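Local coordinates for KLLA0C04147p (Kluyveromyces lactis, PDB 5H2D), which binds ergosterol in its oxysterol-binding-protein-related (ORD) domain, the part present here, and probably transfers sterols between membranes, at residues L80-D84 / K136-F140; N274-K280 / R314-V320; Q397-K401 / W413-Y419. One frame throughout, in Å; residues are numbered along the deposited sequence.

Contact 1. Residues L80-D84 / K136-F140; sequences LEYAD and KSYRF
The ring of Tyr138 has two waters in its plane at the edge, while Leu80 CD1 and Ala83 CB come to it obliquely from the facing turn. Residues 80-83 form a type I beta turn between helices 72-77 and 84-90, closed by the bond from Ala83 N to Leu80 O, and this turn packs against the start of strand 138-146 in the oxysterol-binding-protein fold. CD1 of Leu80 does most of the touching: it lies 3.7 Å from Tyr138 CE1 and 3.8 Å from Phe140 CD1, wedged between two rings on the same side of the strand, with Arg139 between them in sequence. The rings reach it by different torsions, Phe140 with CG anti to the backbone N (chi1 169°) and Tyr138 with CG between the backbone N and the carbonyl carbon (chi1 70°). Ala83 CB adds a looser contact at Tyr138 CE2. Outside the pair, Thr156 of strand 151-157 touches both Leu80 and Phe140, and Phe333 of helix 332-337 packs on Tyr138; the side chain of Phe140 is about 9 Å from the bound ergosterol. At the more exposed end, Lys136, bent at chi2 and chi4, crosses Asp84 at about a right angle and forms a long salt bridge, NZ to OD1 3.4 Å, whose hydrogen bond is weak. A water bridges the two, accepting from Lys136 NZ and donating to Asp84 OD1. The other water donates to Leu80 O and also bonds Tyr138 OH, 2.7 Å from each oxygen, so the phenol is tied to the carbonyl that closes the turn.

Contact 2. Residues N274-K280 / R314-V320; sequences NESVSAK and RFNVWHV
Ala279 and Phe315 form an antiparallel hydrogen-bonded pair, Ala279 N to Phe315 O and Phe315 N to Ala279 O both 2.9 Å. Phe315, with CG between its backbone N and carbonyl carbon (chi1 53°), turns its ring back over the partner strand: Ala279 O lies over one face, and Ala279 CB makes an off-centre CH-pi contact. A glycine in place of Phe315 would probably leave Ala279 CB and Ala279 O without their aromatic cover. Val277 N bonds Trp318 O, and Val277 CG2 meets Trp318 CE3 at 3.9 Å. Here a classic beta bulge sets Val317 and Trp318 both against Val277, shifting the register by one residue. On the other face Ser278 OG donates to Asn316 OD1 at 2.9 Å, in the carbonyl plane. Glu275 O accepts from Val320 N and sits 3.4 Å above the centre of the His319 ring, whose turn is fixed by an ND1 bond to Val320 O. Further out, Ser305 OG binds Asn316 ND2. Strand 276-281 pairs on its other edge with strand 265-272, whose Phe269 touches Val277 and Ala279, while helix 95-108 packs on Phe315, Val317 and Trp318.

Contact 3. Residues Q397-K401 / W413-Y419; sequences QRWFK and WKFNGEY
Tyr419 stands edge-on to Trp399, the two planes at 84° in a T-shaped stack. Its CD1 lies 3.6 Å above the centre of the Trp399 indole, and its CB makes a CH-pi contact over the six-membered ring; Arg398 CG lies against the opposite face, toward its rim. A second edge-to-face pair follows at the hairpin of strands 400-404 and 411-415: Phe415 turns its edge to the face of Phe400, more obliquely, with planes at 61°. These two rings come from a non-hydrogen-bonded pair and leave the same side of the hairpin, Phe415 with CG anti to the backbone N. Phe400 CD2 also meets Trp413 CB at 3.9 Å. At the outer end of Trp413, the Gln397 side chain crosses at about a right angle, its amide plane tilted 59° from the indole and its CD 3.6 Å from Trp413 CZ3. Lys401 and Lys414 are linked by two backbone bonds, and beyond the last strand pair Asn416 N still reaches Trp399 O at 2.9 Å. Asn416 folds into an Asx turn, its OD1 accepting from Glu418 N and lying at the edge of the Trp399 indole, in plane; its ND2 makes a weak bond to Arg398 O. Phe141 stacks on Tyr419 and Trp155 on Phe415; Gln397 NE2 bonds Val145 O, Tyr419 OH bonds Glu130, and Trp413 NE1 bonds Glu166. Ring packing thus carries most of the side-chain contact, while the polar groups at the ends of these side chains tie both segments to neighbouring strands of the main fold.

Contacts 1, 2 and 3 follow one another along the chain, each closing before the next opens, and all lie in the oxysterol-binding-protein domain. Contacts 1 and 2, with centres about 19 Å apart, touch directly: Tyr82 CD1 is 3.3 Å from Trp318 NE1, and the rings meet edge-to-face. The turn of contact 1 thus bridges strand 138-146 and the strand pair 276-281 with 314-319. Contacts 1 and 3 have centres about 20 Å apart, though their nearest atoms come within about 4 Å without touching; the hairpin of contact 3 packs on strands 138-146 and 151-157. Contacts 2 and 3, centres about 36 Å apart, sit on opposite sides of the chain's centre, with contact 1 closer to it.

Contact 1. Residues L80-D84 / K136-F140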
loop_
_atom_site.group_PDB
_atom_site.type_symbol
_atom_site.label_atom_id
_atom_site.label_comp_id
_atom_site.label_asym_id
_atom_site.label_seq_id
_atom_site.Cartn_x
_atom_site.Cartn_y
_atom_site.Cartn_z
ATOM N N LEU A 80 4.228 2.108 2.132
ATOM C CA LEU A 80 5.602 2.586 2.246
ATOM C C LEU A 80 5.818 3.566 3.387
ATOM O O LEU A 80 6.938 4.077 3.530
ATOM C CB LEU A 80 6.017 3.249 0.928
ATOM C CG LEU A 80 5.905 2.327 -0.284
ATOM C CD1 LEU A 80 6.384 3.047 -1.529
ATOM C CD2 LEU A 80 6.700 1.038 -0.040
ATOM N N GLU A 81 4.793 3.852 4.200
ATOM C CA GLU A 81 4.925 4.916 5.193
ATOM C C GLU A 81 6.120 4.677 6.110
ATOM O O GLU A 81 6.840 5.620 6.458
ATOM C CB GLU A 81 3.645 5.045 6.024
ATOM C CG GLU A 81 3.734 6.150 7.059
ATOM C CD GLU A 81 2.403 6.417 7.770
ATOM O OE1 GLU A 81 1.377 5.801 7.407
ATOM O OE2 GLU A 81 2.379 7.242 8.705
ATOM N N TYR A 82 6.346 3.430 6.512
ATOM C CA TYR A 82 7.436 3.091 7.429
ATOM C C TYR A 82 8.500 2.241 6.739
ATOM O O TYR A 82 9.039 1.301 7.321
ATOM C CB TYR A 82 6.886 2.378 8.662
ATOM C CG TYR A 82 5.823 3.188 9.385
ATOM C CD1 TYR A 82 6.171 4.122 10.361
ATOM C CD2 TYR A 82 4.471 3.021 9.097
ATOM C CE1 TYR A 82 5.210 4.872 11.033
ATOM C CE2 TYR A 82 3.501 3.759 9.768
ATOM C CZ TYR A 82 3.868 4.691 10.719
ATOM O OH TYR A 82 2.892 5.414 11.372
ATOM N N ALA A 83 8.800 2.561 5.482
ATOM C CA ALA A 83 9.757 1.800 4.693
ATOM C C ALA A 83 11.178 1.848 5.256
ATOM O O ALA A 83 11.999 1.022 4.842
ATOM C CB ALA A 83 9.754 2.301 3.246
ATOM N N ASP A 84 11.483 2.780 6.170
ATOM C CA ASP A 84 12.774 2.744 6.866
ATOM C C ASP A 84 13.033 1.371 7.466
ATOM O O ASP A 84 14.193 0.954 7.599
ATOM C CB ASP A 84 12.824 3.806 7.972
ATOM C CG ASP A 84 13.040 5.221 7.434
ATOM O OD1 ASP A 84 13.287 5.371 6.225
ATOM O OD2 ASP A 84 12.968 6.189 8.229
ATOM N N LYS A 136 14.709 9.272 0.827
ATOM C CA LYS A 136 14.713 7.861 1.182
ATOM C C LYS A 136 15.277 6.976 0.078
ATOM O O LYS A 136 15.399 5.765 0.272
ATOM C CB LYS A 136 13.285 7.401 1.519
ATOM C CG LYS A 136 12.589 8.231 2.577
ATOM C CD LYS A 136 13.377 8.228 3.884
ATOM C CE LYS A 136 12.641 8.963 4.979
ATOM N NZ LYS A 136 11.514 8.166 5.521
ATOM N N SER A 137 15.592 7.548 -1.079
ATOM C CA SER A 137 16.161 6.830 -2.217
ATOM C C SER A 137 15.244 5.736 -2.760
ATOM O O SER A 137 15.725 4.713 -3.259
ATOM C CB SER A 137 17.533 6.251 -1.870
ATOM O OG SER A 137 18.465 7.301 -1.646
ATOM N N TYR A 138 13.917 5.926 -2.731
ATOM C CA TYR A 138 13.049 4.955 -3.383
ATOM C C TYR A 138 12.125 5.625 -4.396
ATOM O O TYR A 138 11.851 6.827 -4.335
ATOM C CB TYR A 138 12.224 4.121 -2.372
ATOM C CG TYR A 138 11.105 4.819 -1.611
ATOM C CD1 TYR A 138 9.935 5.207 -2.251
ATOM C CD2 TYR A 138 11.186 5.006 -0.230
ATOM C CE1 TYR A 138 8.902 5.806 -1.552
ATOM C CE2 TYR A 138 10.151 5.597 0.482
ATOM C CZ TYR A 138 9.010 5.997 -0.187
ATOM O OH TYR A 138 7.981 6.581 0.520
ATOM N N ARG A 139 11.656 4.809 -5.344
ATOM C CA ARG A 139 10.667 5.218 -6.331
ATOM C C ARG A 139 9.552 4.187 -6.330
ATOM O O ARG A 139 9.818 2.984 -6.315
ATOM C CB ARG A 139 11.286 5.360 -7.738
ATOM C CG ARG A 139 11.743 4.054 -8.376
ATOM C CD ARG A 139 12.515 4.331 -9.669
ATOM N NE ARG A 139 12.648 3.119 -10.464
ATOM C CZ ARG A 139 13.345 3.031 -11.588
ATOM N NH1 ARG A 139 14.011 4.088 -12.045
ATOM N NH2 ARG A 139 13.387 1.886 -12.250
ATOM N N PHE A 140 8.312 4.668 -6.335
ATOM C CA PHE A 140 7.106 3.854 -6.374
ATOM C C PHE A 140 6.338 4.168 -7.647
ATOM O O PHE A 140 6.174 5.336 -8.004
ATOM C CB PHE A 140 6.211 4.152 -5.156
ATOM C CG PHE A 140 4.819 3.563 -5.243
ATOM C CD1 PHE A 140 4.559 2.293 -4.730
ATOM C CD2 PHE A 140 3.773 4.284 -5.808
ATOM C CE1 PHE A 140 3.278 1.753 -4.802
ATOM C CE2 PHE A 140 2.486 3.743 -5.875
ATOM C CZ PHE A 140 2.250 2.484 -5.362
HETATM O O HOH W 1 8.298 6.410 3.231
HETATM O O HOH W 2 10.757 5.696 4.330
#

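Contact 2. Residues N274-K280 / R314-V320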
loop_
_atom_site.group_PDB
_atom_site.type_symbol
_atom_site.label_atom_id
_atom_site.label_comp_id
_atom_site.label_asym_id
_atom_site.label_seq_id
_atom_site.Cartn_x
_atom_site.Cartn_y
_atom_site.Cartn_z
ATOM N N ASN A 274 -2.466 -0.222 15.805
ATOM C CA ASN A 274 -2.706 1.213 15.749
ATOM C C ASN A 274 -1.764 2.004 16.653
ATOM O O ASN A 274 -1.943 3.216 16.796
ATOM C CB ASN A 274 -4.165 1.527 16.103
ATOM C CG ASN A 274 -4.504 1.199 17.530
ATOM O OD1 ASN A 274 -3.914 0.298 18.135
ATOM N ND2 ASN A 274 -5.473 1.922 18.085
ATOM N N GLU A 275 -0.745 1.359 17.235
ATOM C CA GLU A 275 0.083 2.029 18.232
ATOM C C GLU A 275 1.563 1.666 18.155
ATOM O O GLU A 275 2.387 2.524 17.841
ATOM C CB GLU A 275 -0.445 1.734 19.636
ATOM C CG GLU A 275 0.263 2.516 20.730
ATOM C CD GLU A 275 -0.366 2.305 22.099
ATOM O OE1 GLU A 275 -1.232 1.407 22.233
ATOM O OE2 GLU A 275 0.007 3.040 23.040
ATOM N N SER A 276 1.930 0.423 18.453
ATOM C CA SER A 276 3.352 0.098 18.496
ATOM C C SER A 276 3.524 -1.412 18.518
ATOM O O SER A 276 2.621 -2.152 18.919
ATOM C CB SER A 276 4.038 0.722 19.716
ATOM O OG SER A 276 3.519 0.186 20.920
ATOM N N VAL A 277 4.704 -1.855 18.087
ATOM C CA VAL A 277 5.063 -3.267 18.085
ATOM C C VAL A 277 6.458 -3.429 18.678
ATOM O O VAL A 277 7.375 -2.676 18.333
ATOM C CB VAL A 277 5.014 -3.873 16.672
ATOM C CG1 VAL A 277 5.692 -5.236 16.670
ATOM C CG2 VAL A 277 3.562 -3.990 16.213
ATOM N N SER A 278 6.609 -4.411 19.560
ATOM C CA SER A 278 7.867 -4.746 20.211
ATOM C C SER A 278 8.193 -6.204 19.918
ATOM O O SER A 278 7.346 -6.971 19.460
ATOM C CB SER A 278 7.781 -4.511 21.726
ATOM O OG SER A 278 7.572 -3.137 22.012
ATOM N N ALA A 279 9.434 -6.600 20.198
ATOM C CA ALA A 279 9.860 -7.950 19.860
ATOM C C ALA A 279 10.874 -8.423 20.890
ATOM O O ALA A 279 11.397 -7.637 21.681
ATOM C CB ALA A 279 10.464 -8.022 18.452
ATOM N N LYS A 280 11.160 -9.718 20.850
ATOM C CA LYS A 280 12.200 -10.281 21.697
ATOM C C LYS A 280 12.779 -11.520 21.035
ATOM O O LYS A 280 12.109 -12.207 20.257
ATOM C CB LYS A 280 11.660 -10.627 23.089
ATOM C CG LYS A 280 10.794 -11.859 23.122
ATOM C CD LYS A 280 9.696 -11.714 24.170
ATOM C CE LYS A 280 10.239 -11.106 25.443
ATOM N NZ LYS A 280 11.398 -11.894 25.960
ATOM N N ARG A 314 13.076 -7.385 25.742
ATOM C CA ARG A 314 12.214 -6.801 24.722
ATOM C C ARG A 314 12.821 -5.524 24.156
ATOM O O ARG A 314 13.500 -4.768 24.854
ATOM C CB ARG A 314 10.826 -6.502 25.291
ATOM C CG ARG A 314 10.029 -7.740 25.659
ATOM C CD ARG A 314 8.536 -7.438 25.754
ATOM N NE ARG A 314 8.235 -6.401 26.738
ATOM C CZ ARG A 314 7.995 -5.128 26.437
ATOM N NH1 ARG A 314 7.728 -4.257 27.402
ATOM N NH2 ARG A 314 8.017 -4.723 25.174
ATOM N N PHE A 315 12.556 -5.277 22.872
ATOM C CA PHE A 315 12.990 -4.040 22.240
ATOM C C PHE A 315 11.886 -3.527 21.328
ATOM O O PHE A 315 11.164 -4.317 20.715
ATOM C CB PHE A 315 14.291 -4.228 21.447
ATOM C CG PHE A 315 14.248 -5.351 20.448
ATOM C CD1 PHE A 315 14.471 -6.663 20.848
ATOM C CD2 PHE A 315 14.014 -5.096 19.107
ATOM C CE1 PHE A 315 14.448 -7.704 19.938
ATOM C CE2 PHE A 315 13.990 -6.132 18.186
ATOM C CZ PHE A 315 14.202 -7.439 18.599
ATOM N N ASN A 316 11.755 -2.203 21.268
ATOM C CA ASN A 316 10.789 -1.578 20.374
ATOM C C ASN A 316 11.262 -1.679 18.932
ATOM O O ASN A 316 12.455 -1.556 18.640
ATOM C CB ASN A 316 10.585 -0.114 20.760
ATOM C CG ASN A 316 9.962 0.041 22.132
ATOM O OD1 ASN A 316 9.155 -0.786 22.550
ATOM N ND2 ASN A 316 10.341 1.101 22.844
ATOM N N VAL A 317 10.318 -1.913 18.020
ATOM C CA VAL A 317 10.616 -2.011 16.600
ATOM C C VAL A 317 9.866 -0.963 15.793
ATOM O O VAL A 317 10.430 -0.366 14.868
ATOM C CB VAL A 317 10.318 -3.427 16.056
ATOM C CG1 VAL A 317 11.213 -4.462 16.731
ATOM C CG2 VAL A 317 8.862 -3.780 16.255
ATOM N N TRP A 318 8.598 -0.714 16.126
ATOM C CA TRP A 318 7.777 0.207 15.348
ATOM C C TRP A 318 6.812 0.963 16.254
ATOM O O TRP A 318 6.245 0.389 17.186
ATOM C CB TRP A 318 6.997 -0.553 14.260
ATOM C CG TRP A 318 5.951 0.299 13.625
ATOM C CD1 TRP A 318 6.135 1.225 12.637
ATOM C CD2 TRP A 318 4.563 0.345 13.968
ATOM N NE1 TRP A 318 4.944 1.845 12.344
ATOM C CE2 TRP A 318 3.962 1.319 13.143
ATOM C CE3 TRP A 318 3.770 -0.343 14.889
ATOM C CZ2 TRP A 318 2.600 1.611 13.202
ATOM C CZ3 TRP A 318 2.413 -0.049 14.951
ATOM C CH2 TRP A 318 1.847 0.925 14.114
ATOM N N HIS A 319 6.621 2.252 15.966
ATOM C CA HIS A 319 5.596 3.046 16.629
ATOM C C HIS A 319 4.913 3.937 15.604
ATOM O O HIS A 319 5.563 4.435 14.682
ATOM C CB HIS A 319 6.186 3.916 17.751
ATOM C CG HIS A 319 5.156 4.495 18.672
ATOM N ND1 HIS A 319 4.307 5.516 18.295
ATOM C CD2 HIS A 319 4.838 4.194 19.954
ATOM C CE1 HIS A 319 3.512 5.820 19.305
ATOM N NE2 HIS A 319 3.810 5.030 20.322
ATOM N N VAL A 320 3.608 4.148 15.786
ATOM C CA VAL A 320 2.826 4.947 14.845
ATOM C C VAL A 320 3.301 6.394 14.856
ATOM O O VAL A 320 3.661 6.950 15.908
ATOM C CB VAL A 320 1.329 4.844 15.185
ATOM C CG1 VAL A 320 1.032 5.507 16.516
ATOM C CG2 VAL A 320 0.474 5.462 14.075
#

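Contact 3. Residues Q397-K401 / W413-Y419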
loop_
_atom_site.group_PDB
_atom_site.type_symbol
_atom_site.label_atom_id
_atom_site.label_comp_id
_atom_site.label_asym_id
_atom_site.label_seq_id
_atom_site.Cartn_x
_atom_site.Cartn_y
_atom_site.Cartn_z
ATOM N N GLN A 397 -2.170 -3.169 -21.215
ATOM C CA GLN A 397 -1.555 -2.302 -20.227
ATOM C C GLN A 397 -0.348 -1.598 -20.829
ATOM O O GLN A 397 0.290 -2.102 -21.756
ATOM C CB GLN A 397 -1.123 -3.122 -19.009
ATOM C CG GLN A 397 -2.279 -3.748 -18.225
ATOM C CD GLN A 397 -2.879 -4.963 -18.906
ATOM O OE1 GLN A 397 -2.241 -5.608 -19.743
ATOM N NE2 GLN A 397 -4.106 -5.295 -18.536
ATOM N N ARG A 398 -0.026 -0.427 -20.292
ATOM C CA ARG A 398 1.072 0.351 -20.856
ATOM C C ARG A 398 2.424 0.023 -20.239
ATOM O O ARG A 398 3.428 -0.052 -20.957
ATOM C CB ARG A 398 0.786 1.845 -20.699
ATOM C CG ARG A 398 1.904 2.725 -21.192
ATOM C CD ARG A 398 1.446 4.175 -21.284
ATOM N NE ARG A 398 0.409 4.330 -22.299
ATOM C CZ ARG A 398 -0.798 4.839 -22.086
ATOM N NH1 ARG A 398 -1.148 5.267 -20.878
ATOM N NH2 ARG A 398 -1.656 4.927 -23.091
ATOM N N TRP A 399 2.478 -0.189 -18.926
ATOM C CA TRP A 399 3.741 -0.223 -18.208
ATOM C C TRP A 399 4.023 -1.553 -17.539
ATOM O O TRP A 399 5.112 -1.722 -16.979
ATOM C CB TRP A 399 3.771 0.893 -17.151
ATOM C CG TRP A 399 3.473 2.258 -17.714
ATOM C CD1 TRP A 399 2.356 3.019 -17.496
ATOM C CD2 TRP A 399 4.298 3.009 -18.612
ATOM N NE1 TRP A 399 2.445 4.207 -18.198
ATOM C CE2 TRP A 399 3.627 4.216 -18.891
ATOM C CE3 TRP A 399 5.540 2.774 -19.207
ATOM C CZ2 TRP A 399 4.163 5.190 -19.742
ATOM C CZ3 TRP A 399 6.070 3.738 -20.044
ATOM C CH2 TRP A 399 5.386 4.930 -20.305
ATOM N N PHE A 400 3.075 -2.490 -17.578
ATOM C CA PHE A 400 3.207 -3.823 -17.004
ATOM C C PHE A 400 2.691 -4.840 -18.010
ATOM O O PHE A 400 1.852 -4.531 -18.862
ATOM C CB PHE A 400 2.389 -3.987 -15.709
ATOM C CG PHE A 400 2.854 -3.132 -14.561
ATOM C CD1 PHE A 400 2.449 -1.805 -14.459
ATOM C CD2 PHE A 400 3.628 -3.678 -13.543
ATOM C CE1 PHE A 400 2.877 -1.015 -13.376
ATOM C CE2 PHE A 400 4.049 -2.903 -12.457
ATOM C CZ PHE A 400 3.664 -1.565 -12.377
ATOM N N LYS A 401 3.188 -6.071 -17.888
ATOM C CA LYS A 401 2.664 -7.201 -18.635
ATOM C C LYS A 401 2.577 -8.401 -17.707
ATOM O O LYS A 401 3.481 -8.637 -16.906
ATOM C CB LYS A 401 3.545 -7.549 -19.851
ATOM C CG LYS A 401 3.090 -8.811 -20.576
ATOM C CD LYS A 401 3.530 -8.845 -22.033
ATOM C CE LYS A 401 2.890 -10.036 -22.755
ATOM N NZ LYS A 401 2.886 -9.877 -24.241
ATOM N N TRP A 413 2.384 -9.123 -12.327
ATOM C CA TRP A 413 2.469 -8.006 -13.260
ATOM C C TRP A 413 3.909 -7.525 -13.293
ATOM O O TRP A 413 4.398 -6.938 -12.323
ATOM C CB TRP A 413 1.509 -6.892 -12.851
ATOM C CG TRP A 413 0.088 -7.316 -12.968
ATOM C CD1 TRP A 413 -0.715 -7.777 -11.966
ATOM C CD2 TRP A 413 -0.698 -7.341 -14.159
ATOM N NE1 TRP A 413 -1.960 -8.082 -12.458
ATOM C CE2 TRP A 413 -1.981 -7.811 -13.803
ATOM C CE3 TRP A 413 -0.455 -6.977 -15.489
ATOM C CZ2 TRP A 413 -3.007 -7.953 -14.736
ATOM C CZ3 TRP A 413 -1.482 -7.120 -16.419
ATOM C CH2 TRP A 413 -2.736 -7.609 -16.036
ATOM N N LYS A 414 4.590 -7.792 -14.404
ATOM C CA LYS A 414 6.003 -7.460 -14.553
ATOM C C LYS A 414 6.133 -6.060 -15.143
ATOM O O LYS A 414 5.721 -5.814 -16.279
ATOM C CB LYS A 414 6.701 -8.491 -15.433
ATOM C CG LYS A 414 8.206 -8.303 -15.497
ATOM C CD LYS A 414 8.853 -9.397 -16.335
ATOM C CE LYS A 414 10.364 -9.353 -16.226
ATOM N NZ LYS A 414 10.913 -8.066 -16.714
ATOM N N PHE A 415 6.698 -5.149 -14.362
ATOM C CA PHE A 415 7.036 -3.813 -14.846
ATOM C C PHE A 415 7.931 -3.927 -16.075
ATOM O O PHE A 415 8.884 -4.710 -16.086
ATOM C CB PHE A 415 7.728 -3.060 -13.705
ATOM C CG PHE A 415 8.104 -1.627 -14.004
ATOM C CD1 PHE A 415 7.134 -0.662 -14.209
ATOM C CD2 PHE A 415 9.436 -1.244 -14.000
ATOM C CE1 PHE A 415 7.497 0.665 -14.446
ATOM C CE2 PHE A 415 9.811 0.065 -14.229
ATOM C CZ PHE A 415 8.841 1.028 -14.458
ATOM N N ASN A 416 7.615 -3.168 -17.129
ATOM C CA ASN A 416 8.400 -3.297 -18.357
ATOM C C ASN A 416 9.673 -2.459 -18.352
ATOM O O ASN A 416 10.426 -2.505 -19.331
ATOM C CB ASN A 416 7.554 -2.985 -19.606
ATOM C CG ASN A 416 7.067 -1.543 -19.684
ATOM O OD1 ASN A 416 7.620 -0.624 -19.074
ATOM N ND2 ASN A 416 6.004 -1.348 -20.460
ATOM N N GLY A 417 9.954 -1.738 -17.270
ATOM C CA GLY A 417 11.204 -1.012 -17.116
ATOM C C GLY A 417 11.324 0.276 -17.898
ATOM O O GLY A 417 12.403 0.880 -17.895
ATOM N N GLU A 418 10.251 0.733 -18.545
ATOM C CA GLU A 418 10.323 1.877 -19.447
ATOM C C GLU A 418 9.869 3.192 -18.832
ATOM O O GLU A 418 10.264 4.254 -19.321
ATOM C CB GLU A 418 9.470 1.614 -20.687
ATOM C CG GLU A 418 9.867 0.359 -21.412
ATOM C CD GLU A 418 10.333 0.648 -22.803
ATOM O OE1 GLU A 418 9.485 1.056 -23.633
ATOM O OE2 GLU A 418 11.546 0.485 -23.060
ATOM N N TYR A 419 9.025 3.154 -17.800
ATOM C CA TYR A 419 8.330 4.369 -17.382
ATOM C C TYR A 419 9.301 5.481 -16.995
ATOM O O TYR A 419 9.164 6.623 -17.448
ATOM C CB TYR A 419 7.399 4.058 -16.215
ATOM C CG TYR A 419 6.728 5.287 -15.641
ATOM C CD1 TYR A 419 5.622 5.839 -16.273
ATOM C CD2 TYR A 419 7.201 5.899 -14.471
ATOM C CE1 TYR A 419 4.988 6.966 -15.762
ATOM C CE2 TYR A 419 6.560 7.037 -13.947
ATOM C CZ TYR A 419 5.457 7.553 -14.605
ATOM O OH TYR A 419 4.786 8.655 -14.104
#